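Local structure of DUF4348 domain-containing protein (Bacteroides fragilis, 3SBU) at residues E156-G159 against H160-D164; E98-M101 against D102-G105; V179-P183 against D184-S188; I45-F48 against A49-D52; S165-Q168 against S169-R173. The protein is of unknown function but belongs to the NTF2-like clan, with a cystatin-like fold. All coordinates share one frame; numbering follows the deposited sequence.

All five contacts are local, each within one helix, helical turn or hairpin, and all belong to the DUF4348 domain. Along the chain the order is interaction 4, 2, 1, 5, 3. Only interactions 1 and 5 touch, between Phe-161 and Gln-168. Their centres are about 10 Å apart, on the successive helices 154-163 and 165-170, so they form one packed helical corner. Interaction 4, on helix 41-50, is about 37 Å between centres from interaction 5, on the opposite side of the chain's centre. Interaction 2 sits in the loop between strands 93-95 and 111-116. Interaction 3, about 28 Å between centres from interaction 5, ends the two-stranded hairpin 176-194 and lies where the second subunit packs.

Interaction 1: residues E156-G159 against H160-D164; sequences EFFG and HFATD
Phe-157 and Phe-161 lie side by side on one flank of the helix and point the same way. Phe-157 CZ comes to 3.5 Å from Phe-161 CD1. The two rings are oblique, with planes at 40°. A CH-pi contact adds to this: Phe-161 CB lies over one face of the Phe-157 ring, 4.2 Å from its centroid and displaced toward the rim. Next to this pair, Phe-158 CE2 meets Ala-162 CB at 4.0 Å. These i to i+4 pairs belong to helix 154-163. Its backbone bonds Phe-161 N to Phe-157 O and Ala-162 N to Phe-158 O are short, both 2.8 Å. The polar flank works differently. In one of the two modelled positions of His-160, ND1 comes to 2.9 Å from Glu-156 O, a weak and doubtful bond. Near the helix end, Thr-163 OG1 donates to Gly-159 O at 2.7 Å. With chi1 at 58°, that hydroxyl sits between the backbone N and the carbonyl carbon and faces back along the helix. The backbone bond from Thr-163 N to the same oxygen is weak. Further out, Trp-251 meets the Phe-157 ring and Phe-244 packs edge-to-face with Phe-161. Asp-164 OD1 caps Phe-167 N at the start of the next helix.

Interaction 2: residues E98-M101 against D102-G105; sequences EEDM and DLVG
Asp-102 folds its side chain back over the carbonyl oxygen of Glu-99. Asp-102 CB and CG both lie 3.2 Å from Glu-99 O. Its chi1 of -70° puts CG beside the backbone N, and Asp-102 N donates to the same Glu-99 O at 3.1 Å. The carboxylate oxygen OD1 also comes near Glu-99 O, but both are acceptors. Asp-102 OD1 is instead served by a water, which donates to it at 2.7 Å and to Glu-98 O at 3.0 Å. The water thus bridges the first carbonyl of the turn and the aspartate. Asp-102 OD2 is bonded to a glycerol molecule, probably from the crystallisation liquor.

The backbone here is a 3-10 segment, with i to i+3 bonds. Leu-103 N donates to Asp-100 O and Val-104 N to Met-101 O. All three bonds across the contact arrive from above the carbonyl planes, between 52° and 59° out of them. The side chains of the later residues lie along the same carbonyls. Leu-103 CB is 3.3 Å from Asp-100 O, and Val-104 CG2 is 3.4 Å from Met-101 O.

The carboxylate of Asp-100 forms a salt bridge through OD2 with Arg-97 NE.

The turn lies in the loop between strands 93-95 and 111-116. Asp-100, Val-104 and the selenomethionine Met-101 pack on Phe-95 of strand 93-95, and Val-104 also touches Leu-93. Met-101 reaches Tyr-243 of strand 240-245, while Leu-103 and Val-104 touch Tyr-216 in a loop.

Interaction 3: residues V179-P183 against D184-S188; sequences VTTDP and DDDFS
Asp-182 carries this contact, and its side chain meets the turn at each step. Asp-182 CB lies 3.3 Å from Asp-185 O and also packs on Ser-188 CB. From there chi1 of -172° sends CG away from its own backbone N and beside the carbonyl carbon, toward the amides that follow. Asp-182 OD1 takes the N-H of Asp-184, at 3.0 Å from Asp-184 N, in a fairly straight bond. The donor meets the anti side of OD1, 35° out of the carboxylate plane. Asp-182 OD2 has Ser-188 OG as its nearest side-chain neighbour across the contact, at 4.0 Å.

Asp-182 OD1 also lies 3.2 Å from Asp-184 OD2. These are like charges, and the two carboxylate planes stand 68° apart. The Asp-184 amide may ease the repulsion. Asp-184 OD1 is hydrogen-bonded to a diethylene glycol molecule, probably from the crystallisation liquor.

The chain reverses here at the tip of a beta hairpin, through two successive type I turns. The first runs from Asp-182 to Asp-185, with Asp-185 N bonded to Asp-182 O. The second runs from Asp-185 to Ser-188. In it Asp-185 OD1 accepts from Phe-187 N, an Asx turn. Asp-182 N closes the loop on Ser-188 O at 2.9 Å, a nearly straight bond.

On the other flank, Thr-181 CG2 presses on Asp-186 CA at 3.4 Å. Strands 176-182 and 189-194 continue the hairpin, with Thr-180 bonded to Leu-190. At its tip Asp-182 packs on Leu-143, and Pro-183 on Phe-118, both of the second subunit.

Interaction 4: residues I45-F48 against A49-D52; sequences IYNF and ASDD
Ser-50 turns its hydroxyl back on the last turn of helix 41-50 and donates to Tyr-46 O. This is the familiar i to i-4 bond of a helical serine. Ser-50 OG lies 2.7 Å from Tyr-46 O. A chi1 of 58° holds OG between the backbone N and the carbonyl carbon, on the side of the preceding turn. Ser-50 N donates to the same Tyr-46 O at 3.0 Å. The two donors come from opposite faces of the carbonyl plane, so the oxygen is gripped from two sides.

The tight side of the helix is the one with Ile-45, Phe-48 and Ala-49, all buried. Ala-49 N bonds to Ile-45 O at 3.1 Å, and Ala-49 CB sits against that same carbonyl oxygen. Outside the helix, the Phe-48 ring packs edge-to-face with Phe-129 and also meets Phe-44. Ile-45 touches Leu-84, and Ala-49 touches Ala-86.

The other side faces solvent: Tyr-46, Ser-50 and Asp-51 are exposed, and polar bonds rather than packing hold it. The Tyr-46 ring has one face turned to Ser-50 OG, which lies 3.9 Å from Tyr-46 CE2. The hydroxyl's proton goes to Tyr-46 O, not to the ring.

Past Ser-50 the chain leaves helical geometry at Asp-51. Asp-51 N still donates to Asn-47 O at 2.9 Å, with a bent N-H...O angle of 142°. The residue is also the N-cap of the next helix, 52-57, where OD1 accepts from Leu-54 N. Asp-51 CB rests 3.2 Å from the same Asn-47 O.

Interaction 5: residues S165-Q168 against S169-R173; sequences SIFQ and SRRIR
The Phe-167 ring carries Arg-171 on one face. Arg-171 CG sits over it, 3.9 Å from the centroid and 16° off the ring normal, a CH-pi contact. The guanidinium lies further along, and Phe-167 CE1 stands over one of its faces, 3.6 Å from Arg-171 CZ. The two planes are 52° apart, so the groups overlap without stacking flat. A bend at chi2 (-61°) folds the arginine back over the ring. A second guanidinium, that of Arg-170, has Ile-166 CG2 over one face, 3.4 Å from Arg-170 NH2. These two side chains run side by side, and Arg-170 is extended from CG to NE.

The backbone of helix 165-170 ends here. Ile-166 O accepts two bonds from the same face of its plane, from Ser-169 OG at 2.6 Å and from Arg-170 N. Arg-171 N then donates to Gln-168 O at 3.0 Å, an i to i+3 bond. Ile-172 CG1 presses on the same Gln-168 O at 3.3 Å.

Helix 165-170 follows helix 154-163 directly. Arg-171 packs on Phe-157 and Phe-161, and its guanidinium is held by a salt bridge to Glu-152 and a bond to Trp-251 O. Gln-168 joins two helices, donating to Phe-161 O and accepting from Trp-199 NE1. Ile-172 leans on Leu-196 and Trp-199 of helix 196-201.

Interaction 1: residues E156-G159 against H160-D164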
loop_
_atom_site.group_PDB
_atom_site.type_symbol
_atom_site.label_atom_id
_atom_site.label_comp_id
_atom_site.label_asym_id
_atom_site.label_seq_id
_atom_site.Cartn_x
_atom_site.Cartn_y
_atom_site.Cartn_z
ATOM N N GLU A 156 -13.550 9.551 21.266
ATOM C CA GLU A 156 -13.751 10.928 20.870
ATOM C C GLU A 156 -12.543 11.396 20.108
ATOM O O GLU A 156 -12.724 12.057 19.099
ATOM C CB GLU A 156 -14.071 11.831 22.072
ATOM C CG GLU A 156 -15.310 11.340 22.821
ATOM C CD GLU A 156 -16.436 12.335 23.033
ATOM O OE1 GLU A 156 -17.256 12.524 22.103
ATOM O OE2 GLU A 156 -16.527 12.883 24.154
ATOM N N PHE A 157 -11.317 11.020 20.525
ATOM C CA PHE A 157 -10.110 11.369 19.778
ATOM C C PHE A 157 -10.197 10.760 18.354
ATOM O O PHE A 157 -9.870 11.436 17.372
ATOM C CB PHE A 157 -8.839 10.864 20.514
ATOM C CG PHE A 157 -7.712 10.455 19.583
ATOM C CD1 PHE A 157 -6.825 11.401 19.093
ATOM C CD2 PHE A 157 -7.574 9.129 19.160
ATOM C CE1 PHE A 157 -5.808 11.041 18.210
ATOM C CE2 PHE A 157 -6.573 8.772 18.248
ATOM C CZ PHE A 157 -5.676 9.726 17.805
ATOM N N PHE A 158 -10.616 9.479 18.264
ATOM C CA PHE A 158 -10.663 8.754 16.995
ATOM C C PHE A 158 -11.588 9.426 15.980
ATOM O O PHE A 158 -11.201 9.530 14.818
ATOM C CB PHE A 158 -11.025 7.268 17.142
ATOM C CG PHE A 158 -10.806 6.553 15.820
ATOM C CD1 PHE A 158 -9.518 6.232 15.390
ATOM C CD2 PHE A 158 -11.879 6.299 14.956
ATOM C CE1 PHE A 158 -9.311 5.621 14.147
ATOM C CE2 PHE A 158 -11.671 5.688 13.709
ATOM C CZ PHE A 158 -10.387 5.357 13.313
ATOM N N GLY A 159 -12.750 9.906 16.421
ATOM C CA GLY A 159 -13.684 10.630 15.559
ATOM C C GLY A 159 -13.052 11.845 14.907
ATOM O O GLY A 159 -13.269 12.096 13.714
ATOM N N HIS A 160 -12.254 12.596 15.692
ATOM C CA HIS A 160 -11.554 13.785 15.214
ATOM C C HIS A 160 -10.379 13.379 14.318
ATOM O O HIS A 160 -10.188 13.979 13.272
ATOM C CB HIS A 160 -11.090 14.647 16.393
ATOM C CG HIS A 160 -12.228 15.278 17.140
ATOM N ND1 HIS A 160 -12.604 14.834 18.398
ATOM C CD2 HIS A 160 -13.066 16.271 16.761
ATOM C CE1 HIS A 160 -13.646 15.571 18.744
ATOM N NE2 HIS A 160 -13.961 16.447 17.791
ATOM N N PHE A 161 -9.622 12.323 14.705
ATOM C CA PHE A 161 -8.480 11.780 13.946
ATOM C C PHE A 161 -8.936 11.322 12.552
ATOM O O PHE A 161 -8.251 11.605 11.565
ATOM C CB PHE A 161 -7.822 10.593 14.713
ATOM C CG PHE A 161 -6.548 10.021 14.112
ATOM C CD1 PHE A 161 -5.305 10.577 14.411
ATOM C CD2 PHE A 161 -6.594 8.920 13.261
ATOM C CE1 PHE A 161 -4.127 10.050 13.869
ATOM C CE2 PHE A 161 -5.424 8.406 12.691
ATOM C CZ PHE A 161 -4.194 8.972 13.005
ATOM N N ALA A 162 -10.093 10.603 12.484
ATOM C CA ALA A 162 -10.662 10.050 11.246
ATOM C C ALA A 162 -11.260 11.100 10.288
ATOM O O ALA A 162 -11.417 10.793 9.104
ATOM C CB ALA A 162 -11.742 9.019 11.582
ATOM N N THR A 163 -11.625 12.303 10.783
ATOM C CA THR A 163 -12.320 13.309 9.954
ATOM C C THR A 163 -11.567 14.635 9.729
ATOM O O THR A 163 -11.958 15.388 8.835
ATOM C CB THR A 163 -13.692 13.639 10.557
ATOM O OG1 THR A 163 -13.519 14.114 11.883
ATOM C CG2 THR A 163 -14.641 12.447 10.591
ATOM N N ASP A 164 -10.538 14.942 10.527
ATOM C CA ASP A 164 -9.787 16.190 10.383
ATOM C C ASP A 164 -8.319 15.860 10.089
ATOM O O ASP A 164 -7.583 15.443 10.982
ATOM C CB ASP A 164 -9.963 17.068 11.649
ATOM C CG ASP A 164 -9.210 18.394 11.704
ATOM O OD1 ASP A 164 -8.252 18.573 10.920
ATOM O OD2 ASP A 164 -9.522 19.214 12.594
#

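Interaction 2: residues E98-M101 against D102-G105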
loop_
_atom_site.group_PDB
_atom_site.type_symbol
_atom_site.label_atom_id
_atom_site.label_comp_id
_atom_site.label_asym_id
_atom_site.label_seq_id
_atom_site.Cartn_x
_atom_site.Cartn_y
_atom_site.Cartn_z
ATOM N N GLU A 98 -1.365 -6.121 22.484
ATOM C CA GLU A 98 -1.151 -6.910 21.281
ATOM C C GLU A 98 -1.442 -8.385 21.522
ATOM O O GLU A 98 -2.023 -9.032 20.648
ATOM C CB GLU A 98 0.297 -6.723 20.778
ATOM C CG GLU A 98 0.546 -7.408 19.445
ATOM C CD GLU A 98 1.965 -7.321 18.923
ATOM O OE1 GLU A 98 2.824 -6.728 19.610
ATOM O OE2 GLU A 98 2.217 -7.851 17.822
ATOM N N GLU A 99 -1.021 -8.936 22.680
ATOM C CA GLU A 99 -1.195 -10.374 22.957
ATOM C C GLU A 99 -2.677 -10.783 23.030
ATOM O O GLU A 99 -2.991 -11.946 22.782
ATOM C CB GLU A 99 -0.436 -10.831 24.222
ATOM C CG GLU A 99 -0.943 -10.195 25.515
ATOM C CD GLU A 99 -0.377 -8.825 25.865
ATOM O OE1 GLU A 99 0.143 -8.111 24.971
ATOM O OE2 GLU A 99 -0.382 -8.500 27.072
ATOM N N ASP A 100 -3.576 -9.826 23.327
ATOM C CA ASP A 100 -5.019 -10.077 23.374
ATOM C C ASP A 100 -5.614 -10.372 21.985
ATOM O O ASP A 100 -6.682 -10.959 21.918
ATOM C CB ASP A 100 -5.762 -8.912 24.033
ATOM C CG ASP A 100 -5.513 -8.824 25.540
ATOM O OD1 ASP A 100 -5.071 -9.842 26.136
ATOM O OD2 ASP A 100 -5.745 -7.745 26.112
HETATM N N MSE A 101 -4.882 -10.076 20.903
HETATM C CA MSE A 101 -5.318 -10.421 19.548
HETATM C C MSE A 101 -5.317 -11.931 19.358
HETATM O O MSE A 101 -5.996 -12.418 18.461
HETATM C CB MSE A 101 -4.453 -9.729 18.490
HETATM C CG MSE A 101 -4.547 -8.199 18.619
HETATM SE SE MSE A 101 -3.935 -7.223 17.069
HETATM C CE MSE A 101 -2.383 -7.398 17.306
ATOM N N ASP A 102 -4.635 -12.679 20.243
ATOM C CA ASP A 102 -4.644 -14.156 20.227
ATOM C C ASP A 102 -6.052 -14.676 20.460
ATOM O O ASP A 102 -6.369 -15.795 20.061
ATOM C CB ASP A 102 -3.728 -14.747 21.346
ATOM C CG ASP A 102 -2.232 -14.583 21.178
ATOM O OD1 ASP A 102 -1.809 -13.910 20.227
ATOM O OD2 ASP A 102 -1.494 -15.027 22.055
ATOM N N LEU A 103 -6.886 -13.872 21.145
ATOM C CA LEU A 103 -8.226 -14.301 21.531
ATOM C C LEU A 103 -9.178 -14.432 20.345
ATOM O O LEU A 103 -10.155 -15.166 20.458
ATOM C CB LEU A 103 -8.804 -13.365 22.609
ATOM C CG LEU A 103 -8.050 -13.391 23.955
ATOM C CD1 LEU A 103 -8.524 -12.293 24.871
ATOM C CD2 LEU A 103 -8.160 -14.767 24.634
ATOM N N VAL A 104 -8.877 -13.783 19.215
ATOM C CA VAL A 104 -9.703 -13.842 17.989
ATOM C C VAL A 104 -9.870 -15.317 17.522
ATOM O O VAL A 104 -10.982 -15.731 17.178
ATOM C CB VAL A 104 -9.126 -12.928 16.873
ATOM C CG1 VAL A 104 -9.920 -13.068 15.564
ATOM C CG2 VAL A 104 -9.102 -11.475 17.331
ATOM N N GLY A 105 -8.797 -16.092 17.612
ATOM C CA GLY A 105 -8.797 -17.508 17.251
ATOM C C GLY A 105 -9.248 -18.510 18.314
ATOM O O GLY A 105 -9.111 -19.718 18.095
HETATM O O HOH W 1 -1.098 -11.522 19.321
#

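Interaction 3: residues V179-P183 against D184-S188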
loop_
_atom_site.group_PDB
_atom_site.type_symbol
_atom_site.label_atom_id
_atom_site.label_comp_id
_atom_site.label_asym_id
_atom_site.label_seq_id
_atom_site.Cartn_x
_atom_site.Cartn_y
_atom_site.Cartn_z
ATOM N N VAL A 179 5.172 -1.676 9.575
ATOM C CA VAL A 179 5.547 -3.065 9.414
ATOM C C VAL A 179 4.804 -3.585 8.195
ATOM O O VAL A 179 3.579 -3.408 8.070
ATOM C CB VAL A 179 5.297 -3.904 10.685
ATOM C CG1 VAL A 179 5.727 -5.350 10.475
ATOM C CG2 VAL A 179 6.005 -3.300 11.899
ATOM N N THR A 180 5.539 -4.178 7.268
ATOM C CA THR A 180 4.876 -4.707 6.090
ATOM C C THR A 180 5.618 -5.959 5.580
ATOM O O THR A 180 6.477 -6.490 6.278
ATOM C CB THR A 180 4.703 -3.598 5.015
ATOM O OG1 THR A 180 3.802 -4.083 4.028
ATOM C CG2 THR A 180 6.015 -3.170 4.374
ATOM N N THR A 181 5.287 -6.400 4.349
ATOM C CA THR A 181 5.897 -7.523 3.662
ATOM C C THR A 181 7.078 -7.020 2.844
ATOM O O THR A 181 6.992 -5.971 2.209
ATOM C CB THR A 181 4.827 -8.188 2.751
ATOM O OG1 THR A 181 3.735 -8.645 3.540
ATOM C CG2 THR A 181 5.354 -9.364 1.995
ATOM N N ASP A 182 8.165 -7.783 2.815
ATOM C CA ASP A 182 9.309 -7.477 1.977
ATOM C C ASP A 182 8.898 -7.677 0.484
ATOM O O ASP A 182 8.435 -8.775 0.142
ATOM C CB ASP A 182 10.464 -8.399 2.378
ATOM C CG ASP A 182 11.810 -8.128 1.767
ATOM O OD1 ASP A 182 11.856 -7.661 0.603
ATOM O OD2 ASP A 182 12.821 -8.480 2.402
ATOM N N PRO A 183 9.032 -6.641 -0.410
ATOM C CA PRO A 183 8.626 -6.817 -1.825
ATOM C C PRO A 183 9.425 -7.867 -2.585
ATOM O O PRO A 183 9.020 -8.254 -3.672
ATOM C CB PRO A 183 8.869 -5.440 -2.435
ATOM C CG PRO A 183 9.875 -4.810 -1.551
ATOM C CD PRO A 183 9.533 -5.271 -0.179
ATOM N N ASP A 184 10.533 -8.339 -1.999
ATOM C CA ASP A 184 11.402 -9.363 -2.575
ATOM C C ASP A 184 11.013 -10.779 -2.116
ATOM O O ASP A 184 11.282 -11.731 -2.833
ATOM C CB ASP A 184 12.868 -9.081 -2.200
ATOM C CG ASP A 184 13.389 -7.724 -2.653
ATOM O OD1 ASP A 184 13.401 -7.471 -3.878
ATOM O OD2 ASP A 184 13.846 -6.946 -1.786
ATOM N N ASP A 185 10.403 -10.905 -0.923
ATOM C CA ASP A 185 9.997 -12.171 -0.301
ATOM C C ASP A 185 8.796 -11.960 0.618
ATOM O O ASP A 185 8.926 -11.275 1.634
ATOM C CB ASP A 185 11.175 -12.746 0.503
ATOM C CG ASP A 185 10.919 -14.034 1.275
ATOM O OD1 ASP A 185 9.794 -14.589 1.170
ATOM O OD2 ASP A 185 11.844 -14.496 1.973
ATOM N N ASP A 186 7.645 -12.574 0.284
ATOM C CA ASP A 186 6.395 -12.442 1.060
ATOM C C ASP A 186 6.449 -13.142 2.406
ATOM O O ASP A 186 5.719 -12.762 3.316
ATOM C CB ASP A 186 5.188 -12.961 0.274
ATOM C CG ASP A 186 5.007 -12.329 -1.095
ATOM O OD1 ASP A 186 5.274 -11.109 -1.231
ATOM O OD2 ASP A 186 4.584 -13.048 -2.027
ATOM N N PHE A 187 7.326 -14.140 2.552
ATOM C CA PHE A 187 7.454 -14.855 3.823
ATOM C C PHE A 187 8.339 -14.060 4.803
ATOM O O PHE A 187 8.534 -14.486 5.948
ATOM C CB PHE A 187 7.988 -16.274 3.588
ATOM C CG PHE A 187 7.051 -17.079 2.715
ATOM C CD1 PHE A 187 5.819 -17.515 3.200
ATOM C CD2 PHE A 187 7.373 -17.353 1.389
ATOM C CE1 PHE A 187 4.931 -18.224 2.375
ATOM C CE2 PHE A 187 6.493 -18.075 0.571
ATOM C CZ PHE A 187 5.279 -18.504 1.070
ATOM N N SER A 188 8.808 -12.861 4.353
ATOM C CA SER A 188 9.707 -12.016 5.105
ATOM C C SER A 188 9.078 -10.688 5.503
ATOM O O SER A 188 8.459 -9.990 4.701
ATOM C CB SER A 188 10.996 -11.789 4.329
ATOM O OG SER A 188 12.009 -11.259 5.169
#

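Interaction 4: residues I45-F48 against A49-D52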
loop_
_atom_site.group_PDB
_atom_site.type_symbol
_atom_site.label_atom_id
_atom_site.label_comp_id
_atom_site.label_asym_id
_atom_site.label_seq_id
_atom_site.Cartn_x
_atom_site.Cartn_y
_atom_site.Cartn_z
ATOM N N ILE A 45 -21.446 -15.428 12.620
ATOM C CA ILE A 45 -21.837 -14.029 12.567
ATOM C C ILE A 45 -22.021 -13.538 11.126
ATOM O O ILE A 45 -22.982 -12.806 10.884
ATOM C CB ILE A 45 -20.925 -13.096 13.408
ATOM C CG1 ILE A 45 -21.692 -11.836 13.852
ATOM C CG2 ILE A 45 -19.585 -12.769 12.754
ATOM C CD1 ILE A 45 -22.830 -12.129 14.818
ATOM N N TYR A 46 -21.165 -13.973 10.170
ATOM C CA TYR A 46 -21.338 -13.570 8.779
ATOM C C TYR A 46 -22.631 -14.152 8.226
ATOM O O TYR A 46 -23.347 -13.434 7.531
ATOM C CB TYR A 46 -20.147 -13.947 7.881
ATOM C CG TYR A 46 -20.308 -13.385 6.482
ATOM C CD1 TYR A 46 -20.161 -12.016 6.234
ATOM C CD2 TYR A 46 -20.689 -14.203 5.420
ATOM C CE1 TYR A 46 -20.364 -11.485 4.958
ATOM C CE2 TYR A 46 -20.908 -13.680 4.144
ATOM C CZ TYR A 46 -20.728 -12.323 3.915
ATOM O OH TYR A 46 -20.921 -11.813 2.652
ATOM N N ASN A 47 -22.953 -15.423 8.563
ATOM C CA ASN A 47 -24.178 -16.078 8.098
ATOM C C ASN A 47 -25.423 -15.517 8.801
ATOM O O ASN A 47 -26.457 -15.375 8.153
ATOM C CB ASN A 47 -24.109 -17.594 8.268
ATOM C CG ASN A 47 -23.152 -18.273 7.320
ATOM O OD1 ASN A 47 -22.190 -18.919 7.736
ATOM N ND2 ASN A 47 -23.383 -18.144 6.022
ATOM N N PHE A 48 -25.317 -15.171 10.104
ATOM C CA PHE A 48 -26.420 -14.591 10.879
ATOM C C PHE A 48 -26.862 -13.259 10.264
ATOM O O PHE A 48 -28.058 -12.989 10.164
ATOM C CB PHE A 48 -26.002 -14.396 12.348
ATOM C CG PHE A 48 -27.003 -13.700 13.245
ATOM C CD1 PHE A 48 -27.992 -14.423 13.904
ATOM C CD2 PHE A 48 -26.930 -12.325 13.464
ATOM C CE1 PHE A 48 -28.896 -13.783 14.762
ATOM C CE2 PHE A 48 -27.845 -11.683 14.305
ATOM C CZ PHE A 48 -28.807 -12.419 14.963
ATOM N N ALA A 49 -25.894 -12.454 9.835
ATOM C CA ALA A 49 -26.127 -11.143 9.253
ATOM C C ALA A 49 -26.540 -11.195 7.770
ATOM O O ALA A 49 -27.284 -10.316 7.339
ATOM C CB ALA A 49 -24.877 -10.300 9.414
ATOM N N SER A 50 -26.059 -12.186 6.991
ATOM C CA SER A 50 -26.363 -12.261 5.558
ATOM C C SER A 50 -27.570 -13.155 5.210
ATOM O O SER A 50 -28.123 -13.010 4.116
ATOM C CB SER A 50 -25.141 -12.718 4.768
ATOM O OG SER A 50 -24.640 -13.977 5.185
ATOM N N ASP A 51 -27.988 -14.054 6.121
ATOM C CA ASP A 51 -29.115 -14.958 5.878
ATOM C C ASP A 51 -30.291 -14.622 6.805
ATOM O O ASP A 51 -30.265 -14.973 7.987
ATOM C CB ASP A 51 -28.677 -16.428 6.040
ATOM C CG ASP A 51 -29.625 -17.436 5.432
ATOM O OD1 ASP A 51 -30.768 -17.556 5.935
ATOM O OD2 ASP A 51 -29.213 -18.132 4.479
ATOM N N ASP A 52 -31.334 -13.974 6.242
ATOM C CA ASP A 52 -32.536 -13.533 6.959
ATOM C C ASP A 52 -33.248 -14.689 7.681
ATOM O O ASP A 52 -33.631 -14.528 8.843
ATOM C CB ASP A 52 -33.511 -12.838 5.992
ATOM C CG ASP A 52 -34.639 -12.063 6.660
ATOM O OD1 ASP A 52 -35.601 -12.706 7.149
ATOM O OD2 ASP A 52 -34.608 -10.815 6.615
#

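Interaction 5: residues S165-Q168 against S169-R173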
loop_
_atom_site.group_PDB
_atom_site.type_symbol
_atom_site.label_atom_id
_atom_site.label_comp_id
_atom_site.label_asym_id
_atom_site.label_seq_id
_atom_site.Cartn_x
_atom_site.Cartn_y
_atom_site.Cartn_z
ATOM N N SER A 165 -7.901 16.069 8.829
ATOM C CA SER A 165 -6.553 15.809 8.308
ATOM C C SER A 165 -5.452 16.618 9.022
ATOM O O SER A 165 -4.329 16.118 9.158
ATOM C CB SER A 165 -6.492 16.113 6.809
ATOM O OG SER A 165 -7.472 15.380 6.091
ATOM N N ILE A 166 -5.758 17.865 9.431
ATOM C CA ILE A 166 -4.805 18.736 10.127
ATOM C C ILE A 166 -4.580 18.170 11.553
ATOM O O ILE A 166 -3.434 18.049 11.993
ATOM C CB ILE A 166 -5.295 20.223 10.127
ATOM C CG1 ILE A 166 -5.277 20.811 8.685
ATOM C CG2 ILE A 166 -4.475 21.085 11.097
ATOM C CD1 ILE A 166 -6.067 22.124 8.471
ATOM N N PHE A 167 -5.672 17.827 12.260
ATOM C CA PHE A 167 -5.590 17.217 13.589
ATOM C C PHE A 167 -4.844 15.886 13.493
ATOM O O PHE A 167 -3.920 15.633 14.282
ATOM C CB PHE A 167 -6.986 17.026 14.190
ATOM C CG PHE A 167 -7.004 16.267 15.505
ATOM C CD1 PHE A 167 -6.665 16.900 16.701
ATOM C CD2 PHE A 167 -7.408 14.936 15.553
ATOM C CE1 PHE A 167 -6.723 16.205 17.921
ATOM C CE2 PHE A 167 -7.461 14.246 16.770
ATOM C CZ PHE A 167 -7.123 14.883 17.943
ATOM N N GLN A 168 -5.208 15.064 12.482
ATOM C CA GLN A 168 -4.590 13.772 12.227
ATOM C C GLN A 168 -3.082 13.923 12.077
ATOM O O GLN A 168 -2.340 13.196 12.729
ATOM C CB GLN A 168 -5.202 13.141 10.973
ATOM C CG GLN A 168 -4.866 11.688 10.804
ATOM C CD GLN A 168 -5.361 11.136 9.499
ATOM O OE1 GLN A 168 -4.588 10.917 8.573
ATOM N NE2 GLN A 168 -6.652 10.852 9.412
ATOM N N SER A 169 -2.625 14.909 11.279
ATOM C CA SER A 169 -1.196 15.174 11.042
ATOM C C SER A 169 -0.444 15.554 12.330
ATOM O O SER A 169 0.738 15.238 12.460
ATOM C CB SER A 169 -1.018 16.266 9.987
ATOM O OG SER A 169 -1.484 17.531 10.423
ATOM N N ARG A 170 -1.135 16.205 13.287
ATOM C CA ARG A 170 -0.537 16.608 14.560
ATOM C C ARG A 170 -0.532 15.444 15.586
ATOM O O ARG A 170 0.102 15.568 16.638
ATOM C CB ARG A 170 -1.291 17.821 15.157
ATOM C CG ARG A 170 -1.317 19.066 14.287
ATOM C CD ARG A 170 -1.694 20.281 15.107
ATOM N NE ARG A 170 -2.171 21.371 14.252
ATOM C CZ ARG A 170 -3.220 22.137 14.527
ATOM N NH1 ARG A 170 -3.949 21.911 15.615
ATOM N NH2 ARG A 170 -3.571 23.109 13.700
ATOM N N ARG A 171 -1.256 14.336 15.296
ATOM C CA ARG A 171 -1.388 13.201 16.212
ATOM C C ARG A 171 -0.786 11.891 15.646
ATOM O O ARG A 171 -1.296 10.799 15.903
ATOM C CB ARG A 171 -2.868 13.026 16.595
ATOM C CG ARG A 171 -3.459 14.231 17.356
ATOM C CD ARG A 171 -2.727 14.491 18.672
ATOM N NE ARG A 171 -3.498 15.370 19.548
ATOM C CZ ARG A 171 -4.396 14.950 20.433
ATOM N NH1 ARG A 171 -4.635 13.653 20.585
ATOM N NH2 ARG A 171 -5.053 15.820 21.177
ATOM N N ILE A 172 0.331 12.018 14.902
ATOM C CA ILE A 172 1.079 10.891 14.334
ATOM C C ILE A 172 2.526 11.052 14.755
ATOM O O ILE A 172 3.105 12.114 14.539
ATOM C CB ILE A 172 0.929 10.760 12.786
ATOM C CG1 ILE A 172 -0.525 10.411 12.418
ATOM C CG2 ILE A 172 1.921 9.705 12.210
ATOM C CD1 ILE A 172 -0.862 10.659 11.056
ATOM N N ARG A 173 3.109 9.995 15.356
ATOM C CA ARG A 173 4.502 10.018 15.774
ATOM C C ARG A 173 5.385 10.093 14.530
ATOM O O ARG A 173 5.082 9.461 13.515
ATOM C CB ARG A 173 4.843 8.790 16.630
ATOM C CG ARG A 173 6.222 8.892 17.301
ATOM C CD ARG A 173 6.734 7.570 17.882
ATOM N NE ARG A 173 7.434 6.709 16.906
ATOM C CZ ARG A 173 8.761 6.674 16.722
ATOM N NH1 ARG A 173 9.562 7.453 17.440
ATOM N NH2 ARG A 173 9.290 5.879 15.796
#